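Side-chain contacts in amidohydrolase (PDB 4F0L), which is a metal-dependent hydrolase of the amidohydrolase family, holds a bound ferric ion, and probably acts as a deaminase: residues E145-I150 and L161-V166; R194-C199 and Q231-A236; K201-E204 and G208-L211; V270-C275 and G376-G381. All blocks are in the same frame, centred on the assembly; numbering follows the deposited sequence.

How the interactions relate
Followed from the N terminus, interaction 1 comes first: residues 145-150 lie on helix 145-157, which leads by a short loop into strand 160-167, against which it packs. Interaction 2 opens later, on helix 189-203, and closes a longer loop at 231-236; interaction 3, where that helix turns back into strand 210-215, is nested inside it. Interaction 4 ties 270-275 to 376-381 across about a hundred residues, and no contacts cross. Strands 160-167 and 210-215 are neighbours in one sheet and join interactions 1 and 3. Cys199 of interaction 2 packs on Ala147, while Arg273 of interaction 4 bonds to Leu233 O and Ala236 O.

Interaction 1 (E145-I150 and L161-V166); sequences EMADRI and LTLLPV
Glu145 OE2 receives Arg149 NE at 2.9 Å, nearly along its own C-O axis, and Arg149 NH2 adds a weak second bond. This salt bridge spans one helical turn away from the strand, and Arg149 reaches on to Glu107. The face turned to strand 161-166 is purely apolar, and here Ala147 and Ile150 point inward. Leu163 serves both: its CD2 lies 4.2 Å from Ala147 CB, and its CD1 lies 4.0 Å from Ile150 CG2. The same Ile150 methyl, CG2, also meets Leu161 CD1 at 4.1 Å, the two side chains crossing at about a right angle. Ile150 can reach both leucines because CG2, rather than the longer CG1 arm, stands anti to the backbone N (chi1 -67° for CG1). Ala147 suits its place by being small, since Cys199 of the next helix packs on it as well. With the local axes 10.3 Å apart and running nearly antiparallel at 161°, the helix returns the chain to the sheet. Strand 122-129, helix 145-157 and strand 160-167 thus form a beta-alpha-beta unit of the TIM-barrel fold to which the amidohydrolase family belongs.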
# COMPACT_ATOMS: atom_id res chain seq x y z
N GLU B 145 -20.83 10.51 -27.55
CA GLU B 145 -19.43 10.36 -27.98
C GLU B 145 -18.47 9.83 -26.88
O GLU B 145 -17.77 8.85 -27.10
CB GLU B 145 -18.89 11.68 -28.51
CG GLU B 145 -17.46 11.60 -29.04
CD GLU B 145 -17.29 10.68 -30.23
OE1 GLU B 145 -18.22 10.61 -31.08
OE2 GLU B 145 -16.25 10.00 -30.31
N MET B 146 -18.44 10.49 -25.73
CA MET B 146 -17.45 10.14 -24.71
C MET B 146 -17.73 8.79 -24.08
O MET B 146 -16.80 8.03 -23.80
CB MET B 146 -17.34 11.23 -23.62
CG MET B 146 -16.55 12.45 -24.08
SD MET B 146 -14.82 12.06 -24.31
CE MET B 146 -14.02 13.65 -24.10
N ALA B 147 -19.02 8.46 -23.91
CA ALA B 147 -19.42 7.11 -23.43
C ALA B 147 -19.08 6.04 -24.46
O ALA B 147 -18.66 4.92 -24.09
CB ALA B 147 -20.92 7.05 -23.06
N ASP B 148 -19.22 6.37 -25.75
CA ASP B 148 -18.83 5.46 -26.82
C ASP B 148 -17.32 5.15 -26.76
O ASP B 148 -16.88 4.03 -27.08
CB ASP B 148 -19.17 6.02 -28.20
CG ASP B 148 -20.66 6.33 -28.39
OD1 ASP B 148 -21.53 6.03 -27.55
OD2 ASP B 148 -20.95 6.93 -29.44
N ARG B 149 -16.52 6.16 -26.41
CA ARG B 149 -15.07 5.95 -26.25
C ARG B 149 -14.73 4.99 -25.11
O ARG B 149 -13.82 4.14 -25.24
CB ARG B 149 -14.37 7.28 -26.03
CG ARG B 149 -14.49 8.23 -27.21
CD ARG B 149 -13.81 7.67 -28.45
NE ARG B 149 -13.84 8.63 -29.55
CZ ARG B 149 -12.98 8.67 -30.57
NH1 ARG B 149 -11.96 7.81 -30.66
NH2 ARG B 149 -13.13 9.58 -31.50
N ILE B 150 -15.48 5.11 -24.00
CA ILE B 150 -15.34 4.20 -22.86
C ILE B 150 -15.63 2.79 -23.32
O ILE B 150 -14.82 1.87 -23.10
CB ILE B 150 -16.30 4.58 -21.71
CG1 ILE B 150 -15.90 5.92 -21.10
CG2 ILE B 150 -16.38 3.49 -20.66
CD1 ILE B 150 -14.44 6.04 -20.69
N LEU B 161 -18.00 -4.30 -18.66
CA LEU B 161 -18.40 -2.90 -18.44
C LEU B 161 -19.82 -2.79 -17.88
O LEU B 161 -20.79 -3.25 -18.49
CB LEU B 161 -18.33 -2.12 -19.76
CG LEU B 161 -18.75 -0.63 -19.74
CD1 LEU B 161 -17.91 0.19 -18.75
CD2 LEU B 161 -18.64 -0.05 -21.16
N THR B 162 -19.93 -2.20 -16.70
CA THR B 162 -21.15 -1.60 -16.26
C THR B 162 -20.99 -0.11 -16.38
O THR B 162 -20.27 0.54 -15.60
CB THR B 162 -21.48 -2.03 -14.82
OG1 THR B 162 -21.69 -3.44 -14.79
CG2 THR B 162 -22.70 -1.30 -14.32
N LEU B 163 -21.65 0.46 -17.36
CA LEU B 163 -21.51 1.87 -17.68
C LEU B 163 -22.57 2.66 -16.94
O LEU B 163 -23.75 2.31 -17.00
CB LEU B 163 -21.63 2.09 -19.18
CG LEU B 163 -21.57 3.51 -19.74
CD1 LEU B 163 -20.16 4.09 -19.57
CD2 LEU B 163 -21.97 3.45 -21.21
N LEU B 164 -22.13 3.70 -16.23
CA LEU B 164 -23.01 4.46 -15.34
C LEU B 164 -22.89 5.97 -15.68
O LEU B 164 -22.16 6.72 -15.02
CB LEU B 164 -22.59 4.19 -13.89
CG LEU B 164 -22.65 2.72 -13.44
CD1 LEU B 164 -21.87 2.55 -12.14
CD2 LEU B 164 -24.08 2.18 -13.29
N PRO B 165 -23.53 6.40 -16.76
CA PRO B 165 -23.46 7.82 -17.12
C PRO B 165 -24.01 8.66 -15.99
O PRO B 165 -25.06 8.34 -15.43
CB PRO B 165 -24.36 7.90 -18.36
CG PRO B 165 -24.32 6.52 -18.95
CD PRO B 165 -24.36 5.65 -17.72
N VAL B 166 -23.31 9.74 -15.68
CA VAL B 166 -23.60 10.58 -14.54
C VAL B 166 -24.54 11.77 -14.88
O VAL B 166 -24.38 12.50 -15.91
CB VAL B 166 -22.29 11.14 -13.96
CG1 VAL B 166 -22.54 12.14 -12.82
CG2 VAL B 166 -21.40 9.99 -13.46

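Interaction 2 (R194-C199 and Q231-A236); sequences RLIEGC and QLLPDA
This is a small, partly buried apolar contact at the periphery of the barrel, where helix 189-203 meets the loop that leads from helix 223-229 into strand 238-242. Three side chains make it, with no hydrogen bond between the segments. Ile196 points from the helix toward the loop and divides its two branches between consecutive leucines. Its CG1 methylene comes to 4.2 Å from Leu232 CD1, while its CG2 methyl sits 3.8 Å from Leu233 CD1. Leu233 and Ile196 lie alongside each other, pointing opposite ways, whereas Leu232 comes across Ile196 at a slant. Leu233 swings CG back to the side of its own N, opposite the carbonyl carbon (chi1 -65°), and Leu232 does much the same, which brings one methyl of each to bear on the isoleucine. A beta-branched residue suits this place, because it offers two separate carbon arms close to the helix backbone. Ile196 also packs inward on Pro165, Leu211 and Val213, so the loop leucines add an outer layer to an existing cluster. From Leu233 the chain folds through a type I turn to Ala236, Ala236 N bonding Leu233 O at 3.0 Å, and Arg273 bonds to Leu233 O and Ala236 O. Such packing of a barrel helix against the loop that enters strand 238-242, one strand beyond its own, fits the outer layer of an alpha/beta TIM barrel.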
# COMPACT_ATOMS: atom_id res chain seq x y z
N ARG B 194 -31.74 11.22 -23.47
CA ARG B 194 -31.23 11.03 -24.82
C ARG B 194 -29.79 10.47 -24.81
O ARG B 194 -29.44 9.64 -25.62
CB ARG B 194 -31.32 12.34 -25.60
CG ARG B 194 -32.73 12.69 -26.08
CD ARG B 194 -32.73 13.80 -27.13
NE ARG B 194 -32.45 15.09 -26.52
CZ ARG B 194 -31.38 15.86 -26.75
NH1 ARG B 194 -31.26 17.01 -26.09
NH2 ARG B 194 -30.41 15.50 -27.61
N LEU B 195 -28.97 10.88 -23.85
CA LEU B 195 -27.60 10.36 -23.75
C LEU B 195 -27.63 8.88 -23.37
O LEU B 195 -26.92 8.06 -23.97
CB LEU B 195 -26.82 11.16 -22.71
CG LEU B 195 -25.41 10.67 -22.37
CD1 LEU B 195 -24.48 10.94 -23.52
CD2 LEU B 195 -24.95 11.36 -21.11
N ILE B 196 -28.47 8.54 -22.39
CA ILE B 196 -28.66 7.15 -21.99
C ILE B 196 -29.11 6.29 -23.20
O ILE B 196 -28.61 5.20 -23.39
CB ILE B 196 -29.68 7.04 -20.84
CG1 ILE B 196 -29.05 7.49 -19.50
CG2 ILE B 196 -30.22 5.62 -20.72
CD1 ILE B 196 -27.86 6.66 -19.04
N GLU B 197 -30.01 6.82 -24.02
CA GLU B 197 -30.41 6.15 -25.24
C GLU B 197 -29.24 5.93 -26.22
O GLU B 197 -29.10 4.84 -26.77
CB GLU B 197 -31.60 6.91 -25.90
CG GLU B 197 -32.13 6.29 -27.18
CD GLU B 197 -32.61 4.86 -27.01
OE1 GLU B 197 -32.96 4.44 -25.90
OE2 GLU B 197 -32.63 4.14 -28.02
N GLY B 198 -28.40 6.95 -26.43
CA GLY B 198 -27.17 6.78 -27.23
C GLY B 198 -26.27 5.68 -26.67
O GLY B 198 -25.77 4.84 -27.41
N CYS B 199 -26.13 5.64 -25.34
CA CYS B 199 -25.34 4.58 -24.71
C CYS B 199 -25.93 3.19 -24.92
O CYS B 199 -25.21 2.25 -25.23
CB CYS B 199 -25.20 4.83 -23.20
SG CYS B 199 -24.28 6.29 -22.76
N GLN B 231 -35.66 6.67 -12.42
CA GLN B 231 -36.81 5.99 -12.99
C GLN B 231 -36.56 5.60 -14.45
O GLN B 231 -37.35 4.86 -15.02
CB GLN B 231 -38.09 6.86 -12.85
N LEU B 232 -35.47 6.08 -15.05
CA LEU B 232 -35.23 5.81 -16.48
C LEU B 232 -35.07 4.34 -16.79
O LEU B 232 -35.59 3.86 -17.79
CB LEU B 232 -33.98 6.53 -17.00
CG LEU B 232 -34.08 8.01 -17.27
CD1 LEU B 232 -32.70 8.47 -17.74
CD2 LEU B 232 -35.19 8.37 -18.28
N LEU B 233 -34.31 3.63 -15.96
CA LEU B 233 -33.99 2.24 -16.16
C LEU B 233 -34.19 1.57 -14.79
O LEU B 233 -33.22 1.32 -14.06
CB LEU B 233 -32.54 2.08 -16.65
CG LEU B 233 -32.22 2.67 -18.05
CD1 LEU B 233 -30.71 2.80 -18.29
CD2 LEU B 233 -32.93 1.90 -19.18
N PRO B 234 -35.46 1.31 -14.44
CA PRO B 234 -35.81 0.88 -13.09
C PRO B 234 -35.23 -0.47 -12.70
O PRO B 234 -35.16 -0.77 -11.52
CB PRO B 234 -37.34 0.85 -13.10
CG PRO B 234 -37.72 0.71 -14.56
CD PRO B 234 -36.66 1.47 -15.29
N ASP B 235 -34.81 -1.28 -13.67
CA ASP B 235 -34.24 -2.58 -13.33
C ASP B 235 -32.72 -2.59 -13.35
O ASP B 235 -32.11 -3.63 -13.17
CB ASP B 235 -34.79 -3.65 -14.25
CG ASP B 235 -36.32 -3.75 -14.17
OD1 ASP B 235 -36.86 -3.77 -13.04
OD2 ASP B 235 -36.96 -3.80 -15.24
N ALA B 236 -32.10 -1.44 -13.55
CA ALA B 236 -30.65 -1.40 -13.68
C ALA B 236 -30.07 -0.64 -12.48
O ALA B 236 -30.80 0.07 -11.78
CB ALA B 236 -30.27 -0.71 -15.00

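Interaction 3 (K201-E204 and G208-L211); sequences KTLE and GAVL
After the last turn of helix 189-203 a short loop brings the chain back as strand 210-215, with the CA atoms of Leu203 and Ala209 6.7 Å from each other. Leu203 is the one residue of 201-204 that packs on 208-211, and it does so with both methyls. Its CD2 comes to 4.1 Å from Ala209 CB, and its CD1 to 4.0 Å from Leu211 CB; CD1 also lies 4.3 Å from the carbonyl Val210 O. The fork of the leucine therefore fits over alternate residues of the incoming chain, both of which turn their CB atoms toward the helix, while Val210 between them faces the other way. With CG beside the backbone N (chi1 -69°) and the chain extended at chi2 178°, the fork is carried out toward the strand. A leucine suits this place because its branch point comes late, after a methylene that lets it reach from the helix end. Ala209 is short enough to take a methyl close to the backbone. Gly208, just before, adopts a positive phi of 77°, a conformation glycine reaches with little strain. Leu211 meets Leu203 through its CB and packs on Cys199, while Leu203 also touches Leu163 and Ala151. Two nearby polar groups are engaged elsewhere: Glu204 OE2 pairs with Arg200, and Thr202 OG1 bonds to Asp148. This is the alpha-to-beta connection of a barrel unit, and with no hydrogen bond between the segments, hydrophobic burial, shape and branching fit helix end and strand start together.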
# COMPACT_ATOMS: atom_id res chain seq x y z
N LYS B 201 -27.74 2.08 -27.44
CA LYS B 201 -27.45 1.66 -28.80
C LYS B 201 -26.01 1.23 -28.94
O LYS B 201 -25.73 0.19 -29.50
CB LYS B 201 -27.75 2.77 -29.81
CG LYS B 201 -29.23 3.02 -29.98
CD LYS B 201 -29.49 4.31 -30.77
CE LYS B 201 -30.98 4.54 -30.92
NZ LYS B 201 -31.33 5.98 -31.05
N THR B 202 -25.10 2.02 -28.42
CA THR B 202 -23.68 1.66 -28.46
C THR B 202 -23.37 0.32 -27.79
O THR B 202 -22.53 -0.43 -28.29
CB THR B 202 -22.86 2.76 -27.79
OG1 THR B 202 -22.93 3.92 -28.63
CG2 THR B 202 -21.44 2.35 -27.60
N LEU B 203 -24.03 0.03 -26.67
CA LEU B 203 -23.77 -1.21 -25.94
C LEU B 203 -24.45 -2.46 -26.52
O LEU B 203 -24.24 -3.56 -26.05
CB LEU B 203 -24.16 -1.03 -24.48
CG LEU B 203 -23.24 -0.07 -23.70
CD1 LEU B 203 -23.75 0.07 -22.27
CD2 LEU B 203 -21.80 -0.53 -23.69
N GLU B 204 -25.25 -2.29 -27.57
CA GLU B 204 -25.80 -3.44 -28.27
C GLU B 204 -24.67 -4.28 -28.80
O GLU B 204 -23.77 -3.76 -29.43
CB GLU B 204 -26.72 -3.01 -29.43
CG GLU B 204 -28.10 -2.64 -28.94
CD GLU B 204 -28.99 -2.07 -30.02
OE1 GLU B 204 -28.58 -2.04 -31.20
OE2 GLU B 204 -30.12 -1.67 -29.68
N GLY B 208 -22.44 -8.96 -22.04
CA GLY B 208 -22.37 -8.78 -20.59
C GLY B 208 -22.47 -7.36 -20.05
O GLY B 208 -22.45 -7.15 -18.82
N ALA B 209 -22.58 -6.37 -20.94
CA ALA B 209 -22.57 -4.98 -20.53
C ALA B 209 -23.82 -4.74 -19.74
O ALA B 209 -24.87 -5.32 -20.02
CB ALA B 209 -22.51 -4.04 -21.71
N VAL B 210 -23.70 -3.83 -18.77
CA VAL B 210 -24.83 -3.35 -18.04
C VAL B 210 -24.86 -1.82 -18.15
O VAL B 210 -23.80 -1.19 -18.13
CB VAL B 210 -24.77 -3.80 -16.56
CG1 VAL B 210 -25.93 -3.18 -15.77
CG2 VAL B 210 -24.86 -5.34 -16.48
N LEU B 211 -26.04 -1.24 -18.32
CA LEU B 211 -26.19 0.23 -18.38
C LEU B 211 -27.07 0.67 -17.23
O LEU B 211 -28.25 0.29 -17.17
CB LEU B 211 -26.81 0.68 -19.71
CG LEU B 211 -27.08 2.19 -19.94
CD1 LEU B 211 -25.77 2.97 -19.90
CD2 LEU B 211 -27.83 2.45 -21.25

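Interaction 4 (V270-C275 and G376-G381); sequences VTARWC and GNIAMG
The indole of Trp274 has Val270 CA on one face, 3.9 Å above the ring plane and offset toward the rim; its side chain starts away from helix 364-379 and packs among Val238 and Leu264. The side chain of Arg273 also leaves the backbone away from 376-381, and its guanidinium is bonded elsewhere, to Thr230 O and the loop 231-236. Small side chains of the strand are left to meet the helix. Cys275 SG, anti to its own N (chi1 -178°), lies 3.8 Å from Ala379 CB; a thiol and a methyl suit this close approach beside Leu64. At the more open end, Ile378 CG2 sits over Ala272, 4.1 Å from its CB and 3.7 Å from its O. Thr271 starts a type I turn, and its OG1 accepts from Arg273 N at 3.2 Å, an ST turn. Gly381, with a positive phi, ends the helix in a Schellman motif. The contact joins barrel strand 274-276 to the C-terminal end of helix 364-379, the Cys275 side chain about 7 Å from that of the iron ligand His65. No direct hydrogen bond crosses; the packing rests on a thiol, two alanine methyls and one isoleucine methyl, while a water 2.9 Å from Ala272 O and 2.7 Å from Ile378 O plausibly bridges two carbonyls that cannot bond to one another.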
# COMPACT_ATOMS: atom_id res chain seq x y z
N VAL B 270 -34.47 2.90 -1.38
CA VAL B 270 -33.09 2.39 -1.55
C VAL B 270 -33.09 0.88 -1.38
O VAL B 270 -33.65 0.38 -0.42
CB VAL B 270 -32.11 3.08 -0.58
CG1 VAL B 270 -30.68 2.52 -0.72
CG2 VAL B 270 -32.09 4.58 -0.83
N THR B 271 -32.51 0.16 -2.32
CA THR B 271 -32.41 -1.32 -2.27
C THR B 271 -31.01 -1.75 -2.77
O THR B 271 -30.16 -0.91 -2.95
CB THR B 271 -33.47 -1.97 -3.17
OG1 THR B 271 -33.20 -1.59 -4.52
CG2 THR B 271 -34.88 -1.56 -2.83
N ALA B 272 -30.80 -3.05 -2.99
CA ALA B 272 -29.58 -3.60 -3.57
C ALA B 272 -29.33 -3.09 -5.00
O ALA B 272 -28.26 -3.31 -5.57
CB ALA B 272 -29.63 -5.14 -3.54
N ARG B 273 -30.32 -2.42 -5.58
CA ARG B 273 -30.16 -1.76 -6.88
C ARG B 273 -29.17 -0.58 -6.75
O ARG B 273 -28.57 -0.15 -7.75
CB ARG B 273 -31.55 -1.27 -7.34
CG ARG B 273 -31.64 -0.57 -8.66
CD ARG B 273 -32.99 0.15 -8.80
NE ARG B 273 -32.94 0.93 -10.03
CZ ARG B 273 -33.53 2.09 -10.25
NH1 ARG B 273 -34.28 2.65 -9.33
NH2 ARG B 273 -33.33 2.69 -11.42
N TRP B 274 -29.05 -0.06 -5.53
CA TRP B 274 -28.28 1.14 -5.26
C TRP B 274 -26.91 0.79 -4.75
O TRP B 274 -26.77 -0.17 -3.97
CB TRP B 274 -28.97 2.02 -4.23
CG TRP B 274 -30.23 2.68 -4.73
CD1 TRP B 274 -31.45 2.08 -5.10
CD2 TRP B 274 -30.45 4.11 -4.93
NE1 TRP B 274 -32.36 3.03 -5.51
CE2 TRP B 274 -31.83 4.26 -5.42
CE3 TRP B 274 -29.66 5.24 -4.76
CZ2 TRP B 274 -32.37 5.50 -5.73
CZ3 TRP B 274 -30.21 6.49 -5.09
CH2 TRP B 274 -31.54 6.62 -5.55
N CYS B 275 -25.92 1.57 -5.21
CA CYS B 275 -24.57 1.53 -4.68
C CYS B 275 -24.19 2.96 -4.22
O CYS B 275 -24.20 3.90 -5.02
CB CYS B 275 -23.58 1.02 -5.71
SG CYS B 275 -21.88 0.91 -5.05
N GLY B 376 -19.43 -6.31 -4.96
CA GLY B 376 -19.07 -5.74 -6.23
C GLY B 376 -19.95 -6.19 -7.38
O GLY B 376 -20.45 -5.39 -8.14
N ASN B 377 -20.14 -7.49 -7.51
CA ASN B 377 -20.99 -8.00 -8.60
C ASN B 377 -22.46 -7.54 -8.47
O ASN B 377 -23.09 -7.26 -9.46
CB ASN B 377 -20.85 -9.50 -8.75
CG ASN B 377 -19.63 -9.87 -9.55
OD1 ASN B 377 -19.17 -9.06 -10.37
ND2 ASN B 377 -19.06 -11.07 -9.30
N ILE B 378 -22.97 -7.45 -7.24
CA ILE B 378 -24.32 -6.93 -7.03
C ILE B 378 -24.42 -5.45 -7.49
O ILE B 378 -25.31 -5.11 -8.25
CB ILE B 378 -24.79 -7.10 -5.55
CG1 ILE B 378 -24.95 -8.60 -5.18
CG2 ILE B 378 -26.07 -6.28 -5.29
CD1 ILE B 378 -24.97 -8.89 -3.68
N ALA B 379 -23.47 -4.61 -7.06
CA ALA B 379 -23.44 -3.19 -7.50
C ALA B 379 -23.31 -3.06 -9.01
O ALA B 379 -23.73 -2.03 -9.59
CB ALA B 379 -22.27 -2.43 -6.84
N MET B 380 -22.69 -4.05 -9.65
CA MET B 380 -22.47 -3.99 -11.10
C MET B 380 -23.71 -4.51 -11.88
O MET B 380 -23.70 -4.50 -13.11
CB MET B 380 -21.25 -4.79 -11.52
CG MET B 380 -19.91 -4.27 -11.02
SD MET B 380 -19.43 -2.66 -11.61
CE MET B 380 -20.44 -1.58 -10.57
N GLY B 381 -24.74 -4.97 -11.18
CA GLY B 381 -25.91 -5.54 -11.82
C GLY B 381 -25.70 -6.95 -12.34
O GLY B 381 -26.39 -7.39 -13.26
O HOH W 1 -27.15 -3.09 -8.26